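Local atomic coordinates of Methylcobalamin\: coenzyme M methyltransferase (Methanosarcina mazei, PDB entry 4AY7), a protein that catalyses transfer of a methyl group from a methylated corrinoid to coenzyme M, a zinc-dependent step of methanogenesis. Residues 183-188 and 229-234; 191-196 and 236-241. One frame throughout, in Å; residues are numbered along the deposited sequence.

Contact 1: residues 183-188 and 229-234; sequences QALDIA and KSRLQK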
# COMPACT_ATOMS: atom_id res chain seq x y z
N GLN A 183 12.81 -4.04 20.09
CA GLN A 183 11.57 -4.46 20.75
C GLN A 183 10.35 -3.88 20.06
O GLN A 183 9.37 -4.59 19.85
CB GLN A 183 11.58 -4.04 22.21
CG GLN A 183 10.50 -4.73 22.96
CD GLN A 183 10.50 -4.34 24.42
OE1 GLN A 183 11.46 -3.71 24.95
NE2 GLN A 183 9.43 -4.74 25.10
N ALA A 184 10.41 -2.60 19.70
CA ALA A 184 9.28 -1.98 18.98
C ALA A 184 8.98 -2.59 17.62
O ALA A 184 7.81 -2.84 17.25
CB ALA A 184 9.52 -0.47 18.85
N LEU A 185 10.04 -2.80 16.85
CA LEU A 185 9.94 -3.46 15.56
C LEU A 185 9.34 -4.83 15.72
O LEU A 185 8.44 -5.17 14.99
CB LEU A 185 11.32 -3.56 14.93
CG LEU A 185 11.84 -2.20 14.44
CD1 LEU A 185 13.32 -2.28 14.07
CD2 LEU A 185 11.05 -1.79 13.20
N ASP A 186 9.71 -5.58 16.76
CA ASP A 186 9.13 -6.88 16.95
C ASP A 186 7.66 -6.87 17.30
O ASP A 186 6.89 -7.67 16.76
CB ASP A 186 9.94 -7.70 18.01
CG ASP A 186 11.36 -8.14 17.46
OD1 ASP A 186 11.59 -8.03 16.22
OD2 ASP A 186 12.21 -8.53 18.28
N ILE A 187 7.23 -5.98 18.19
CA ILE A 187 5.81 -5.85 18.50
C ILE A 187 5.05 -5.38 17.26
O ILE A 187 3.98 -5.95 16.94
CB ILE A 187 5.56 -4.83 19.62
CG1 ILE A 187 6.23 -5.31 20.94
CG2 ILE A 187 4.08 -4.60 19.82
CD1 ILE A 187 6.55 -4.20 21.92
N ALA A 188 5.57 -4.34 16.57
CA ALA A 188 4.95 -3.84 15.33
C ALA A 188 4.81 -4.96 14.30
O ALA A 188 3.75 -5.04 13.69
CB ALA A 188 5.76 -2.66 14.71
N LYS A 229 15.11 -4.91 7.32
CA LYS A 229 14.96 -5.99 6.35
C LYS A 229 14.41 -7.27 7.01
O LYS A 229 13.49 -7.88 6.48
CB LYS A 229 16.32 -6.27 5.70
CG LYS A 229 16.27 -7.22 4.55
CD LYS A 229 17.63 -7.17 3.83
CE LYS A 229 17.89 -8.42 3.05
NZ LYS A 229 18.92 -8.22 1.95
N SER A 230 14.97 -7.64 8.16
CA SER A 230 14.54 -8.88 8.82
C SER A 230 13.09 -8.89 9.24
O SER A 230 12.43 -9.96 9.13
CB SER A 230 15.45 -9.30 10.01
OG SER A 230 15.36 -8.30 11.02
N ARG A 231 12.55 -7.72 9.65
CA ARG A 231 11.18 -7.69 9.99
C ARG A 231 10.30 -7.75 8.78
O ARG A 231 9.26 -8.41 8.79
CB ARG A 231 10.82 -6.46 10.90
CG ARG A 231 11.28 -6.60 12.35
CD ARG A 231 12.76 -6.26 12.60
NE ARG A 231 13.15 -6.63 13.96
CZ ARG A 231 14.37 -6.53 14.47
NH1 ARG A 231 15.39 -6.09 13.76
NH2 ARG A 231 14.58 -7.00 15.71
N LEU A 232 10.66 -7.01 7.74
CA LEU A 232 9.89 -7.09 6.44
C LEU A 232 9.89 -8.52 5.87
O LEU A 232 8.82 -9.01 5.49
CB LEU A 232 10.48 -6.11 5.45
CG LEU A 232 10.25 -4.65 5.83
CD1 LEU A 232 11.14 -3.67 5.03
CD2 LEU A 232 8.77 -4.25 5.67
N GLN A 233 11.05 -9.21 5.91
CA GLN A 233 11.14 -10.65 5.61
C GLN A 233 10.20 -11.50 6.45
O GLN A 233 9.51 -12.39 5.91
CB GLN A 233 12.55 -11.17 5.80
CG GLN A 233 13.44 -10.70 4.68
CD GLN A 233 14.93 -10.98 4.90
OE1 GLN A 233 15.42 -10.98 6.02
NE2 GLN A 233 15.66 -11.16 3.82
N LYS A 234 10.10 -11.20 7.75
CA LYS A 234 9.23 -11.98 8.62
C LYS A 234 7.78 -11.74 8.27
O LYS A 234 6.95 -12.67 8.28
CB LYS A 234 9.47 -11.66 10.06
CG LYS A 234 8.69 -12.53 11.03
CD LYS A 234 8.97 -12.03 12.44
CE LYS A 234 8.37 -12.93 13.51
NZ LYS A 234 8.71 -14.36 13.18
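Arg231 turns its NE and NH2 edge to Asp186, and both nitrogens donate to one carboxylate oxygen. The bond from Arg231 NE to Asp186 OD1 is 3.1 Å long, with an N-H...O angle of 158°. The second, from Arg231 NH2 to Asp186 OD1, is 3.2 Å and more bent. OD1 lies almost in the guanidinium plane. The carboxylate is not coplanar with it: the two planes are 33° apart, and both nitrogens reach the syn side of OD1 from the same face of the carboxylate. Asp186 OD2 stays farther away, 3.8 Å from Arg231 NH2. This salt bridge joins helix 178-202 to helix 221-238, two neighbouring outer helices of the TIM barrel, which follow one another around it with strand 206-210 between them in the chain. Leu185 supplies the apolar half. Its CB packs 3.7 Å from Arg231 NE and 3.8 Å from Arg231 CD, and its CD1 sits over one face of the guanidinium. The arginine chain is bent by the rotation about CB-CG (chi2 82°), and its outer part runs alongside helix 178-202, past Asp186. NH1 donates to the carbonyl O of Phe227, one turn earlier in its own helix, and NH2 also forms a salt bridge with Glu182, which fixes the rotation of the group.

Contact 2: residues 191-196 and 236-241; sequences ASIIYA and ASSVNS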
# COMPACT_ATOMS: atom_id res chain seq x y z
N ALA A 191 1.99 -7.48 15.32
CA ALA A 191 0.66 -6.87 15.14
C ALA A 191 0.35 -6.83 13.65
O ALA A 191 -0.77 -7.07 13.22
CB ALA A 191 0.59 -5.43 15.75
N SER A 192 1.34 -6.47 12.85
CA SER A 192 1.15 -6.33 11.37
C SER A 192 0.71 -7.65 10.75
O SER A 192 -0.21 -7.68 9.94
CB SER A 192 2.46 -5.80 10.73
OG SER A 192 2.57 -4.39 11.04
N ILE A 193 1.33 -8.74 11.17
CA ILE A 193 1.05 -10.04 10.57
C ILE A 193 -0.38 -10.45 10.96
O ILE A 193 -1.18 -10.94 10.11
CB ILE A 193 2.07 -11.06 11.09
CG1 ILE A 193 3.39 -10.76 10.47
CG2 ILE A 193 1.56 -12.47 10.88
CD1 ILE A 193 4.52 -11.48 11.13
N ILE A 194 -0.72 -10.22 12.22
CA ILE A 194 -2.07 -10.55 12.72
C ILE A 194 -3.15 -9.84 11.89
O ILE A 194 -4.15 -10.44 11.50
CB ILE A 194 -2.25 -10.24 14.21
CG1 ILE A 194 -1.39 -11.20 15.08
CG2 ILE A 194 -3.75 -10.30 14.60
CD1 ILE A 194 -1.11 -10.76 16.52
N TYR A 195 -2.99 -8.55 11.70
CA TYR A 195 -3.99 -7.73 10.95
C TYR A 195 -4.02 -8.13 9.49
O TYR A 195 -5.09 -8.36 8.90
CB TYR A 195 -3.62 -6.27 11.07
CG TYR A 195 -4.51 -5.29 10.29
CD1 TYR A 195 -5.88 -5.49 10.18
CD2 TYR A 195 -3.97 -4.18 9.70
CE1 TYR A 195 -6.70 -4.60 9.48
CE2 TYR A 195 -4.77 -3.22 9.04
CZ TYR A 195 -6.14 -3.45 8.92
OH TYR A 195 -6.95 -2.59 8.24
N ALA A 196 -2.85 -8.28 8.89
CA ALA A 196 -2.75 -8.71 7.47
C ALA A 196 -3.50 -10.05 7.23
O ALA A 196 -4.32 -10.14 6.34
CB ALA A 196 -1.28 -8.83 7.06
N ALA A 236 6.52 -10.88 5.25
CA ALA A 236 6.19 -11.47 3.93
C ALA A 236 6.10 -12.95 4.10
O ALA A 236 5.19 -13.59 3.57
CB ALA A 236 7.24 -11.16 2.91
N SER A 237 6.97 -13.51 4.94
CA SER A 237 6.90 -14.96 5.11
C SER A 237 5.73 -15.48 5.93
O SER A 237 5.37 -16.65 5.84
CB SER A 237 8.24 -15.51 5.58
OG SER A 237 8.42 -15.19 6.94
N SER A 238 5.18 -14.64 6.80
CA SER A 238 4.14 -15.07 7.72
C SER A 238 2.71 -14.78 7.27
O SER A 238 1.73 -15.24 7.89
CB SER A 238 4.39 -14.37 9.04
OG SER A 238 5.74 -14.58 9.52
N VAL A 239 2.59 -13.91 6.29
CA VAL A 239 1.30 -13.48 5.74
C VAL A 239 0.86 -14.44 4.64
O VAL A 239 1.61 -14.72 3.68
CB VAL A 239 1.40 -12.05 5.23
CG1 VAL A 239 0.13 -11.62 4.49
CG2 VAL A 239 1.59 -11.12 6.42
N ASN A 240 -0.37 -14.91 4.77
CA ASN A 240 -0.92 -16.00 3.96
C ASN A 240 -1.53 -15.54 2.63
O ASN A 240 -2.61 -15.95 2.26
CB ASN A 240 -1.91 -16.80 4.84
CG ASN A 240 -1.16 -17.46 6.00
OD1 ASN A 240 -0.13 -18.03 5.77
ND2 ASN A 240 -1.60 -17.30 7.18
N SER A 241 -0.83 -14.65 1.94
CA SER A 241 -1.24 -14.23 0.57
C SER A 241 -0.03 -13.67 -0.15
O SER A 241 1.04 -13.41 0.47
CB SER A 241 -2.33 -13.13 0.61
OG SER A 241 -1.78 -11.92 1.14
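Ile193 lays its outer branch against Ser238, and Ala196 meets Val239 a turn further along the helix. All the direct contacts between 191-196 and 236-241 are van der Waals; no hydrogen bond links them. Ile193 CD1 is 3.6 Å from Ser238 CB, and Ile193 CG2 reaches the same carbon from the same side, at 3.9 Å. Ala196 CB rests on the two methyls of Val239, nearer to CG2 at 3.7 Å. With CG1 anti to the backbone N (chi1 173°), Val239 keeps CG2 on the side of helix 178-202, where it also lies 4.4 Å from Ile193 CG1. Cut back to an alanine, Ile193 would lose both branches, which is likely to open a gap beside Ser238 CB and leave Val239 CG2 less well packed. Polar groups are satisfied from just outside. Ser238 OG bonds back to the carbonyl O of Lys234, and Asn197 ties the turn to the helix, its ND2 to Ser238 O and its OD1 to Asn240 N. Val239 is the first residue to leave helical geometry, and the chain then runs into strand 242-246. Ile207 of strand 206-210 touches both Ala196 and Val239. This is the helix-to-strand turn of a beta/alpha barrel, packed on the preceding helix and strand.

Overall arrangement
Contacts 1 and 2 lie along one interface, between helix 178-202 and helix 221-238 with the turn that follows it. Their centres are 11 Å apart. Their segments alternate in the chain: 183-188, 191-196, 229-234, 236-241. The two helices run in broadly the same direction, though well off parallel. Contact 1 pairs earlier parts, and contact 2 pairs a later part of helix 178-202 with the end of helix 221-238 and its turn. The two meet where Lys234 O lies 3.9 Å from Ile193 CD1. Strand 206-210 lies between the helices in sequence, and strand 242-246 follows beside it in the parallel sheet. Together the contacts join successive beta/alpha units of the TIM barrel, away from the zinc and coenzyme M sites.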